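Local coordinates for protein nitroreductase (Bacteroides fragilis NCTC 9343, PDB 3EK3) that binds flavin mononucleotide as a nitroreductase-family flavoprotein and probably acts as an NAD(P)-linked oxidoreductase on nitrogenous compounds, at residues Ile33-Ala36 and Gly37-Pro41; Ala116-Asn119 and Met120-Ala123; Gln24-Ala27 and Asp28-Asn31; Val7-Thr10 and Ile11-Arg14. All blocks are in the same frame, centred on the assembly; numbering follows the deposited sequence. Where two conformers were deposited one is given.

Contact 1: residues Ile33-Ala36 and Gly37-Pro41; sequences ILEA and GAYAP. With FMN (flavin mononucleotide), chain B.
Glu35 and Tyr39, one turn apart where helix 27-38 runs out, lie side by side and point the same way. A chi1 of 177° turns CG of Glu35 opposite its amide nitrogen, and the chain, extended from there, runs along the tyrosine with Glu35 CG 3.7 Å from Tyr39 CE1. The carboxylate plane stands nearly perpendicular to the ring, at 80°; the methylene CG makes the nearest touch, and the two flat groups do not stack. Tyr39 also turns a ring edge to the backbone: Glu35 O lies near the ring plane at that edge, 3.2 Å from Tyr39 CD1. The helical bonds Gly37 N to Ile33 O and Ala38 N to Leu34 O are fairly straight, but Tyr39 N bends its bond to Glu35 O (140°) and adds a weak one to Ala36 O, a sign of the helix ending. Past this turn Pro41 leans on the flavin mononucleotide of chain B, Pro41 CB lying 3.1 Å from its O3'. Ile33, Ala36 and Ala40 rest on helix 109-126 of the same chain, while Tyr39 O accepts bonds from Arg14 and Lys179 of the second subunit, placing this helix end between helix 109-126 and the partner's cofactor site.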
loop_
_atom_site.group_PDB
_atom_site.type_symbol
_atom_site.label_atom_id
_atom_site.label_comp_id
_atom_site.label_asym_id
_atom_site.label_seq_id
_atom_site.Cartn_x
_atom_site.Cartn_y
_atom_site.Cartn_z
ATOM N N ILE A 33 15.241 -5.464 -2.895
ATOM C CA ILE A 33 13.982 -5.285 -2.153
ATOM C C ILE A 33 13.759 -3.803 -1.806
ATOM O O ILE A 33 12.670 -3.272 -1.989
ATOM C CB ILE A 33 13.995 -6.137 -0.857
ATOM C CG1 ILE A 33 13.889 -7.627 -1.194
ATOM C CG2 ILE A 33 12.878 -5.755 0.080
ATOM C CD1 ILE A 33 14.259 -8.567 -0.020
ATOM N N LEU A 34 14.806 -3.124 -1.347
ATOM C CA LEU A 34 14.664 -1.721 -1.024
ATOM C C LEU A 34 14.397 -0.880 -2.259
ATOM O O LEU A 34 13.631 0.075 -2.201
ATOM C CB LEU A 34 15.889 -1.194 -0.294
ATOM C CG LEU A 34 16.099 -1.804 1.084
ATOM C CD1 LEU A 34 17.577 -1.528 1.515
ATOM C CD2 LEU A 34 15.083 -1.257 2.130
ATOM N N GLU A 35 15.040 -1.231 -3.363
ATOM C CA GLU A 35 14.834 -0.520 -4.613
ATOM C C GLU A 35 13.372 -0.685 -5.043
ATOM O O GLU A 35 12.760 0.231 -5.566
ATOM C CB GLU A 35 15.763 -1.051 -5.693
ATOM C CG GLU A 35 15.555 -0.402 -7.081
ATOM C CD GLU A 35 16.483 -0.980 -8.128
ATOM O OE1 GLU A 35 16.577 -2.214 -8.252
ATOM O OE2 GLU A 35 17.126 -0.201 -8.838
ATOM N N ALA A 36 12.822 -1.866 -4.811
ATOM C CA ALA A 36 11.433 -2.140 -5.198
ATOM C C ALA A 36 10.494 -1.205 -4.430
ATOM O O ALA A 36 9.600 -0.638 -5.041
ATOM C CB ALA A 36 11.063 -3.616 -4.987
ATOM N N GLY A 37 10.730 -1.038 -3.116
ATOM C CA GLY A 37 10.008 -0.047 -2.314
ATOM C C GLY A 37 10.141 1.375 -2.863
ATOM O O GLY A 37 9.150 2.120 -2.942
ATOM N N ALA A 38 11.378 1.762 -3.209
ATOM C CA ALA A 38 11.666 3.077 -3.787
ATOM C C ALA A 38 10.901 3.412 -5.063
ATOM O O ALA A 38 10.608 4.595 -5.337
ATOM C CB ALA A 38 13.159 3.243 -4.025
ATOM N N TYR A 39 10.600 2.371 -5.848
ATOM C CA TYR A 39 9.836 2.478 -7.096
ATOM C C TYR A 39 8.305 2.485 -6.952
ATOM O O TYR A 39 7.571 2.644 -7.953
ATOM C CB TYR A 39 10.287 1.364 -8.067
ATOM C CG TYR A 39 11.456 1.761 -8.925
ATOM C CD1 TYR A 39 12.766 1.691 -8.445
ATOM C CD2 TYR A 39 11.257 2.235 -10.211
ATOM C CE1 TYR A 39 13.831 2.079 -9.237
ATOM C CE2 TYR A 39 12.315 2.641 -11.001
ATOM C CZ TYR A 39 13.602 2.565 -10.505
ATOM O OH TYR A 39 14.660 2.937 -11.294
ATOM N N ALA A 40 7.815 2.375 -5.712
ATOM C CA ALA A 40 6.400 2.517 -5.421
ATOM C C ALA A 40 5.864 3.910 -5.814
ATOM O O ALA A 40 6.594 4.918 -5.843
ATOM C CB ALA A 40 6.096 2.239 -3.883
ATOM N N PRO A 41 4.571 3.974 -6.116
ATOM C CA PRO A 41 3.985 5.247 -6.415
ATOM C C PRO A 41 3.928 6.036 -5.113
ATOM O O PRO A 41 3.830 5.423 -4.039
ATOM C CB PRO A 41 2.556 4.896 -6.865
ATOM C CG PRO A 41 2.256 3.554 -6.232
ATOM C CD PRO A 41 3.608 2.849 -6.197
HETATM N N1 FMN B . -2.060 10.353 -9.828
HETATM C C2 FMN B . -3.112 11.034 -10.397
HETATM O O2 FMN B . -3.100 11.309 -11.601
HETATM N N3 FMN B . -4.186 11.463 -9.648
HETATM C C4 FMN B . -4.216 11.217 -8.319
HETATM O O4 FMN B . -5.292 11.421 -7.731
HETATM C C4A FMN B . -3.157 10.509 -7.735
HETATM N N5 FMN B . -3.181 10.231 -6.392
HETATM C C5A FMN B . -2.173 9.509 -5.785
HETATM C C6 FMN B . -2.260 9.218 -4.424
HETATM C C7 FMN B . -1.276 8.458 -3.793
HETATM C C7M FMN B . -1.470 7.964 -2.360
HETATM C C8 FMN B . -0.216 7.959 -4.560
HETATM C C8M FMN B . 0.574 6.784 -4.034
HETATM C C9 FMN B . -0.137 8.251 -5.926
HETATM C C9A FMN B . -1.111 9.020 -6.555
HETATM N N10 FMN B . -1.051 9.344 -7.922
HETATM C C10 FMN B . -2.085 10.038 -8.505
HETATM C "C1'" FMN B . 0.070 8.833 -8.793
HETATM C "C2'" FMN B . 1.370 9.587 -8.488
HETATM O "O2'" FMN B . 1.321 10.887 -9.048
HETATM C "C3'" FMN B . 2.509 8.813 -9.128
HETATM O "O3'" FMN B . 2.661 7.603 -8.420
HETATM C "C4'" FMN B . 3.851 9.570 -9.060
HETATM O "O4'" FMN B . 3.811 10.725 -9.887
HETATM C "C5'" FMN B . 5.005 8.672 -9.499
HETATM O "O5'" FMN B . 4.836 8.283 -10.856
HETATM P P FMN B . 4.784 6.728 -11.310
HETATM O O1P FMN B . 5.956 6.048 -10.719
HETATM O O2P FMN B . 4.672 6.683 -12.845
HETATM O O3P FMN B . 3.584 6.084 -10.661
#

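Contact 2: residues Ala116-Asn119 and Met120-Ala123; sequences AIEN and MFLA
Ile117 and Phe121 stand side by side on one flank of helix 109-126, both directed the same way, and the ring offers its face to the isoleucine. The touching branch is CG2: chi1 of -75° puts CG1 beside the backbone N and leaves CG2 opposite that N. Ile117 CG2 lies 3.2 Å above the plane of the Phe121 ring and displaced toward the rim, with Phe121 CZ nearest to it at 3.3 Å. This is a CH-pi contact, Ile117 CG2 being 3.7 Å from the centroid of the Phe121 ring. Glu118 meets the same ring quite differently. Its chain bends at chi2 and crosses Phe121 at about a right angle, bringing Glu118 OE1 to the ring edge, 3.4 Å from Phe121 CD2, with the carboxylate plane almost perpendicular to the ring. The other oxygen, Glu118 OE2, passes Leu122 CG at 4.0 Å. Beneath these side chains run regular helical bonds, of which Ala123 N to Asn119 O is the shortest at 2.7 Å. Asn119 turns its amide off the helix, and ND2 donates to Ala36 O on helix 27-38, while Met120, present as selenomethionine, packs on Ile33 and Leu34 of that helix. Chemically, one ring thus receives a methyl over its face and a carboxylate oxygen at its C-H rim, whose weakly positive character would suit it. Glu118 OE1 is buried with no polar partner in the model, and OE2 has a long, weak ion pair with Arg14. Such surroundings could raise the carboxylate's affinity for a proton, although the nearby arginine would act the other way.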
loop_
_atom_site.group_PDB
_atom_site.type_symbol
_atom_site.label_atom_id
_atom_site.label_comp_id
_atom_site.label_asym_id
_atom_site.label_seq_id
_atom_site.Cartn_x
_atom_site.Cartn_y
_atom_site.Cartn_z
ATOM N N ALA A 116 4.980 1.176 -0.913
ATOM C CA ALA A 116 6.400 0.825 -0.843
ATOM C C ALA A 116 6.551 -0.547 -0.172
ATOM O O ALA A 116 7.268 -1.437 -0.652
ATOM C CB ALA A 116 7.180 1.929 -0.051
ATOM N N ILE A 117 5.846 -0.720 0.935
ATOM C CA ILE A 117 5.929 -1.932 1.729
ATOM C C ILE A 117 5.448 -3.120 0.898
ATOM O O ILE A 117 6.127 -4.163 0.851
ATOM C CB ILE A 117 5.161 -1.807 3.041
ATOM C CG1 ILE A 117 5.950 -0.917 4.009
ATOM C CG2 ILE A 117 4.942 -3.194 3.669
ATOM C CD1 ILE A 117 5.158 -0.449 5.211
ATOM N N GLU A 118 4.307 -2.974 0.219
ATOM C CA GLU A 118 3.787 -4.057 -0.607
ATOM C C GLU A 118 4.780 -4.447 -1.694
ATOM O O GLU A 118 4.999 -5.635 -1.889
ATOM C CB GLU A 118 2.405 -3.727 -1.160
ATOM C CG GLU A 118 1.657 -4.847 -1.893
ATOM C CD GLU A 118 1.386 -6.079 -1.039
ATOM O OE1 GLU A 118 1.516 -5.980 0.168
ATOM O OE2 GLU A 118 1.067 -7.181 -1.567
ATOM N N ASN A 119 5.401 -3.479 -2.354
ATOM C CA ASN A 119 6.479 -3.796 -3.315
ATOM C C ASN A 119 7.603 -4.645 -2.699
ATOM O O ASN A 119 8.088 -5.597 -3.297
ATOM C CB ASN A 119 7.062 -2.492 -3.912
ATOM C CG ASN A 119 6.206 -1.932 -5.017
ATOM O OD1 ASN A 119 5.126 -2.471 -5.318
ATOM N ND2 ASN A 119 6.687 -0.849 -5.655
HETATM N N MSE A 120 8.036 -4.256 -1.514
HETATM C CA MSE A 120 9.105 -4.939 -0.802
HETATM C C MSE A 120 8.734 -6.385 -0.487
HETATM O O MSE A 120 9.539 -7.297 -0.728
HETATM C CB MSE A 120 9.422 -4.180 0.489
HETATM C CG MSE A 120 10.148 -2.903 0.247
HETATM SE SE MSE A 120 10.876 -2.220 1.952
HETATM C CE MSE A 120 11.183 -0.390 1.388
ATOM N N PHE A 121 7.503 -6.606 -0.007
ATOM C CA PHE A 121 6.986 -7.972 0.249
ATOM C C PHE A 121 7.072 -8.831 -1.005
ATOM O O PHE A 121 7.525 -9.979 -0.991
ATOM C CB PHE A 121 5.529 -7.988 0.687
ATOM C CG PHE A 121 5.247 -7.375 2.065
ATOM C CD1 PHE A 121 6.196 -7.354 3.111
ATOM C CD2 PHE A 121 3.969 -6.907 2.331
ATOM C CE1 PHE A 121 5.858 -6.800 4.373
ATOM C CE2 PHE A 121 3.616 -6.377 3.586
ATOM C CZ PHE A 121 4.578 -6.327 4.605
ATOM N N LEU A 122 6.587 -8.249 -2.106
ATOM C CA LEU A 122 6.550 -8.961 -3.378
ATOM C C LEU A 122 7.947 -9.207 -3.949
ATOM O O LEU A 122 8.270 -10.306 -4.409
ATOM C CB LEU A 122 5.651 -8.203 -4.357
ATOM C CG LEU A 122 4.168 -8.143 -3.967
ATOM C CD1 LEU A 122 3.346 -7.253 -4.948
ATOM C CD2 LEU A 122 3.524 -9.535 -3.831
ATOM N N ALA A 123 8.793 -8.190 -3.873
ATOM C CA ALA A 123 10.196 -8.333 -4.221
ATOM C C ALA A 123 10.821 -9.477 -3.387
ATOM O O ALA A 123 11.513 -10.335 -3.918
ATOM C CB ALA A 123 10.915 -7.021 -3.981
#

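Contact 3: residues Gln24-Ala27 and Asp28-Asn31; sequences QIPA and DDLN
The N-terminus of helix 27-38 is the motif here, with Pro26 in the N-cap position and an extended lead-in, Gln24-Ile25, before it. Pro26 O takes the first helical bond, from Leu30 N at 3.0 Å, and Ala27 O takes the next from Asn31 N. Asp29 crosses the proline ring at a slant, and Asp29 OD2 lies 3.4 Å from Pro26 CG. Asp28 was modelled in two conformers; in the one given, chi1 of 61° puts CG between its own backbone N and carbonyl carbon and swings Asp28 OD1 back to 3.2 Å from Pro26 CB, an approach that stays tentative. Acidic groups at this end would be expected to interact well with the helix dipole, with the same reserve for Asp28. On the buried side, Ile25 and Leu30 cross at about a right angle, Ile25 CD1 resting 3.8 Å from Leu30 CB, and Leu30 continues onto Cys55. Gln24 folds over its neighbour, OE1 accepting from Ile25 N in the carbonyl plane, and its amide is fixed further by Thr96 and Pro95. A water molecule bridges two acceptors of the first turn, donating to Ala27 O at 2.7 Å and, more weakly, to Asn31 OD1 at 2.9 Å.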
loop_
_atom_site.group_PDB
_atom_site.type_symbol
_atom_site.label_atom_id
_atom_site.label_comp_id
_atom_site.label_asym_id
_atom_site.label_seq_id
_atom_site.Cartn_x
_atom_site.Cartn_y
_atom_site.Cartn_z
ATOM N N GLN A 24 21.218 -14.206 7.868
ATOM C CA GLN A 24 20.963 -12.914 7.274
ATOM C C GLN A 24 20.776 -13.059 5.779
ATOM O O GLN A 24 21.324 -13.973 5.162
ATOM C CB GLN A 24 22.097 -11.949 7.611
ATOM C CG GLN A 24 21.946 -10.545 7.123
ATOM C CD GLN A 24 20.731 -9.876 7.685
ATOM O OE1 GLN A 24 19.630 -10.071 7.191
ATOM N NE2 GLN A 24 20.911 -9.112 8.757
ATOM N N ILE A 25 19.959 -12.190 5.207
ATOM C CA ILE A 25 19.736 -12.208 3.781
ATOM C C ILE A 25 20.936 -11.560 3.079
ATOM O O ILE A 25 21.657 -10.780 3.662
ATOM C CB ILE A 25 18.406 -11.497 3.364
ATOM C CG1 ILE A 25 18.443 -9.992 3.645
ATOM C CG2 ILE A 25 17.171 -12.135 4.032
ATOM C CD1 ILE A 25 17.272 -9.275 2.969
ATOM N N PRO A 26 21.152 -11.892 1.810
ATOM C CA PRO A 26 22.253 -11.332 1.050
ATOM C C PRO A 26 22.091 -9.850 0.739
ATOM O O PRO A 26 20.988 -9.385 0.474
ATOM C CB PRO A 26 22.218 -12.148 -0.254
ATOM C CG PRO A 26 21.348 -13.324 0.041
ATOM C CD PRO A 26 20.360 -12.824 1.004
ATOM N N ALA A 27 23.208 -9.135 0.718
ATOM C CA ALA A 27 23.207 -7.697 0.457
ATOM C C ALA A 27 22.531 -7.351 -0.869
ATOM O O ALA A 27 21.826 -6.342 -0.935
ATOM C CB ALA A 27 24.628 -7.179 0.451
ATOM N N ASP A 28 22.774 -8.158 -1.909
ATOM C CA ASP A 28 22.174 -7.884 -3.225
ATOM C C ASP A 28 20.641 -7.997 -3.180
ATOM O O ASP A 28 19.922 -7.141 -3.757
ATOM C CB ASP A 28 22.808 -8.703 -4.381
ATOM C CG ASP A 28 22.673 -10.233 -4.224
ATOM O OD1 ASP A 28 22.218 -10.730 -3.174
ATOM O OD2 ASP A 28 23.072 -10.956 -5.179
ATOM N N ASP A 29 20.133 -9.001 -2.458
ATOM C CA ASP A 29 18.678 -9.159 -2.273
ATOM C C ASP A 29 18.096 -8.009 -1.483
ATOM O O ASP A 29 17.053 -7.479 -1.845
ATOM C CB ASP A 29 18.344 -10.474 -1.579
ATOM C CG ASP A 29 18.612 -11.693 -2.468
ATOM O OD1 ASP A 29 18.760 -11.533 -3.690
ATOM O OD2 ASP A 29 18.669 -12.814 -1.938
ATOM N N LEU A 30 18.777 -7.603 -0.422
ATOM C CA LEU A 30 18.279 -6.483 0.368
ATOM C C LEU A 30 18.207 -5.266 -0.530
ATOM O O LEU A 30 17.187 -4.610 -0.557
ATOM C CB LEU A 30 19.149 -6.219 1.589
ATOM C CG LEU A 30 18.726 -4.995 2.387
ATOM C CD1 LEU A 30 17.276 -5.160 2.875
ATOM C CD2 LEU A 30 19.698 -4.755 3.537
ATOM N N ASN A 31 19.256 -4.987 -1.314
ATOM C CA ASN A 31 19.223 -3.812 -2.205
ATOM C C ASN A 31 18.081 -3.858 -3.235
ATOM O O ASN A 31 17.423 -2.857 -3.484
ATOM C CB ASN A 31 20.542 -3.639 -2.938
ATOM C CG ASN A 31 21.659 -3.166 -2.025
ATOM O OD1 ASN A 31 21.430 -2.403 -1.089
ATOM N ND2 ASN A 31 22.886 -3.574 -2.338
HETATM O O HOH W 1 22.264 -4.402 0.848
#

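Contact 4: residues Val7-Thr10 and Ile11-Arg14; sequences VLET and IKAR. With FMN (flavin mononucleotide), chain C.
Apolar packing joins Val7 and Ile11, one turn apart on helix 6-13: their side chains slant across each other, with Val7 CG1 3.8 Å from Ile11 CD1. Electrostatic pairing is looser and less certain. Glu9 has two conformers; in the one given, Glu9 OE2 is 4.2 Å from Lys12 NZ, beyond salt-bridge distance, and bonds Thr4 OG1 instead. Thr10 turns its hydroxyl back to Glu6 O. Backbone bonds are fairly straight up to Lys12 N to Leu8 O, then bend as the helix closes: Ala13 N reaches Glu9 O at 132° and Arg14 N reaches Thr10 O at 135°. Ligand binding falls to Arg14, the first residue to leave helical geometry. Its side chain, bent at chi2 and chi3, carries the guanidinium to the phosphate of the flavin mononucleotide of chain C. Arg14 NH1 donates to the flavin's O3P at 2.8 Å; Arg14 NH2 is shared between the flavin's O3P at 3.2 Å and O1P at 3.0 Å, and O3P lies in the guanidinium plane at its edge. Ser16 and Lys179 also bond this cofactor. Ile11 and Arg14 lean respectively on Leu122 and Phe121 of helix 109-126 of the same chain, while Leu8 and Ile11 pack on Ala123 and Asn119 of the second subunit's copy of that helix.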
loop_
_atom_site.group_PDB
_atom_site.type_symbol
_atom_site.label_atom_id
_atom_site.label_comp_id
_atom_site.label_asym_id
_atom_site.label_seq_id
_atom_site.Cartn_x
_atom_site.Cartn_y
_atom_site.Cartn_z
ATOM N N VAL A 7 4.179 -12.726 -11.914
ATOM C CA VAL A 7 3.733 -11.652 -11.009
ATOM C C VAL A 7 2.466 -12.046 -10.245
ATOM O O VAL A 7 2.387 -11.919 -9.017
ATOM C CB VAL A 7 3.488 -10.311 -11.748
ATOM C CG1 VAL A 7 2.833 -9.266 -10.815
ATOM C CG2 VAL A 7 4.816 -9.764 -12.286
ATOM N N LEU A 8 1.475 -12.519 -10.980
ATOM C CA LEU A 8 0.224 -12.938 -10.384
ATOM C C LEU A 8 0.432 -14.051 -9.370
ATOM O O LEU A 8 -0.176 -14.050 -8.297
ATOM C CB LEU A 8 -0.736 -13.339 -11.480
ATOM C CG LEU A 8 -1.164 -12.233 -12.467
ATOM C CD1 LEU A 8 -2.087 -12.766 -13.521
ATOM C CD2 LEU A 8 -1.841 -11.068 -11.702
ATOM N N GLU A 9 1.290 -15.008 -9.703
ATOM C CA GLU A 9 1.550 -16.109 -8.787
ATOM C C GLU A 9 2.311 -15.641 -7.544
ATOM O O GLU A 9 2.047 -16.142 -6.446
ATOM C CB GLU A 9 2.256 -17.271 -9.487
ATOM C CG GLU A 9 1.349 -17.997 -10.491
ATOM C CD GLU A 9 0.033 -18.492 -9.876
ATOM O OE1 GLU A 9 0.067 -19.241 -8.880
ATOM O OE2 GLU A 9 -1.037 -18.130 -10.393
ATOM N N THR A 10 3.216 -14.682 -7.706
ATOM C CA THR A 10 4.002 -14.173 -6.586
ATOM C C THR A 10 3.070 -13.407 -5.669
ATOM O O THR A 10 3.134 -13.551 -4.472
ATOM C CB THR A 10 5.142 -13.260 -7.055
ATOM O OG1 THR A 10 6.014 -14.010 -7.936
ATOM C CG2 THR A 10 5.941 -12.711 -5.882
ATOM N N ILE A 11 2.143 -12.680 -6.262
ATOM C CA ILE A 11 1.153 -11.940 -5.467
ATOM C C ILE A 11 0.310 -12.897 -4.590
ATOM O O ILE A 11 0.101 -12.633 -3.402
ATOM C CB ILE A 11 0.248 -11.078 -6.376
ATOM C CG1 ILE A 11 1.012 -9.807 -6.811
ATOM C CG2 ILE A 11 -1.048 -10.706 -5.668
ATOM C CD1 ILE A 11 0.343 -8.979 -7.929
ATOM N N LYS A 12 -0.204 -13.974 -5.170
ATOM C CA LYS A 12 -0.932 -14.990 -4.400
ATOM C C LYS A 12 -0.066 -15.730 -3.391
ATOM O O LYS A 12 -0.576 -16.160 -2.360
ATOM C CB LYS A 12 -1.605 -15.997 -5.325
ATOM C CG LYS A 12 -2.742 -15.441 -6.143
ATOM C CD LYS A 12 -3.075 -16.468 -7.226
ATOM C CE LYS A 12 -4.450 -16.335 -7.755
ATOM N NZ LYS A 12 -4.773 -17.476 -8.692
ATOM N N ALA A 13 1.226 -15.882 -3.677
ATOM C CA ALA A 13 2.116 -16.687 -2.830
ATOM C C ALA A 13 2.656 -15.911 -1.631
ATOM O O ALA A 13 3.092 -16.525 -0.654
ATOM C CB ALA A 13 3.269 -17.250 -3.638
ATOM N N ARG A 14 2.632 -14.588 -1.702
ATOM C CA ARG A 14 3.103 -13.736 -0.599
ATOM C C ARG A 14 2.330 -14.008 0.676
ATOM O O ARG A 14 1.098 -13.886 0.707
ATOM C CB ARG A 14 2.998 -12.257 -0.957
ATOM C CG ARG A 14 3.543 -11.309 0.107
ATOM C CD ARG A 14 2.695 -10.068 0.305
ATOM N NE ARG A 14 1.287 -10.388 0.478
ATOM C CZ ARG A 14 0.745 -10.835 1.607
ATOM N NH1 ARG A 14 1.470 -11.000 2.692
ATOM N NH2 ARG A 14 -0.530 -11.152 1.623
HETATM N N1 FMN C . 1.319 -9.082 11.126
HETATM C C2 FMN C . 2.022 -9.165 12.305
HETATM O O2 FMN C . 2.481 -10.247 12.684
HETATM N N3 FMN C . 2.207 -8.066 13.117
HETATM C C4 FMN C . 1.684 -6.872 12.755
HETATM O O4 FMN C . 2.060 -5.876 13.395
HETATM C C4A FMN C . 0.982 -6.776 11.547
HETATM N N5 FMN C . 0.464 -5.568 11.154
HETATM C C5A FMN C . -0.207 -5.425 9.956
HETATM C C6 FMN C . -0.683 -4.168 9.580
HETATM C C7 FMN C . -1.329 -3.987 8.360
HETATM C C7M FMN C . -1.665 -2.584 7.854
HETATM C C8 FMN C . -1.461 -5.083 7.498
HETATM C C8M FMN C . -1.714 -4.829 6.030
HETATM C C9 FMN C . -0.978 -6.339 7.878
HETATM C C9A FMN C . -0.343 -6.526 9.102
HETATM N N10 FMN C . 0.139 -7.779 9.520
HETATM C C10 FMN C . 0.830 -7.885 10.704
HETATM C "C1'" FMN C . 0.022 -8.992 8.629
HETATM C "C2'" FMN C . -1.428 -9.487 8.589
HETATM O "O2'" FMN C . -1.749 -10.152 9.798
HETATM C "C3'" FMN C . -1.545 -10.469 7.436
HETATM O "O3'" FMN C . -1.415 -9.741 6.234
HETATM C "C4'" FMN C . -2.909 -11.188 7.406
HETATM O "O4'" FMN C . -3.031 -12.063 8.519
HETATM C "C5'" FMN C . -3.076 -11.985 6.114
HETATM O "O5'" FMN C . -2.087 -13.003 6.034
HETATM P P FMN C . -1.062 -13.116 4.783
HETATM O O1P FMN C . -1.863 -13.073 3.541
HETATM O O2P FMN C . -0.193 -14.370 4.991
HETATM O O3P FMN C . -0.213 -11.870 4.750
#

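Along the chain the order is contact 4, contact 3, contact 1, contact 2. Contacts 3 and 1 mark the two ends of helix 27-38, their centres 14 Å apart, whereas contact 4 closes helix 6-13. Contact 2, in the middle of helix 109-126, touches both contact 1 (centres 7 Å apart) and contact 4 (12 Å), which do not touch each other and lie 17 Å apart. Helix 109-126 thus lies between contacts 1 and 4 and backs onto strands 130-134 and 160-168 of the antiparallel sheet. Contacts 1, 2 and 4 all meet the second subunit, and contact 3 touches it through Asn31. Contacts 1 and 4 approach different flavins, whose sites lie at the subunit interface.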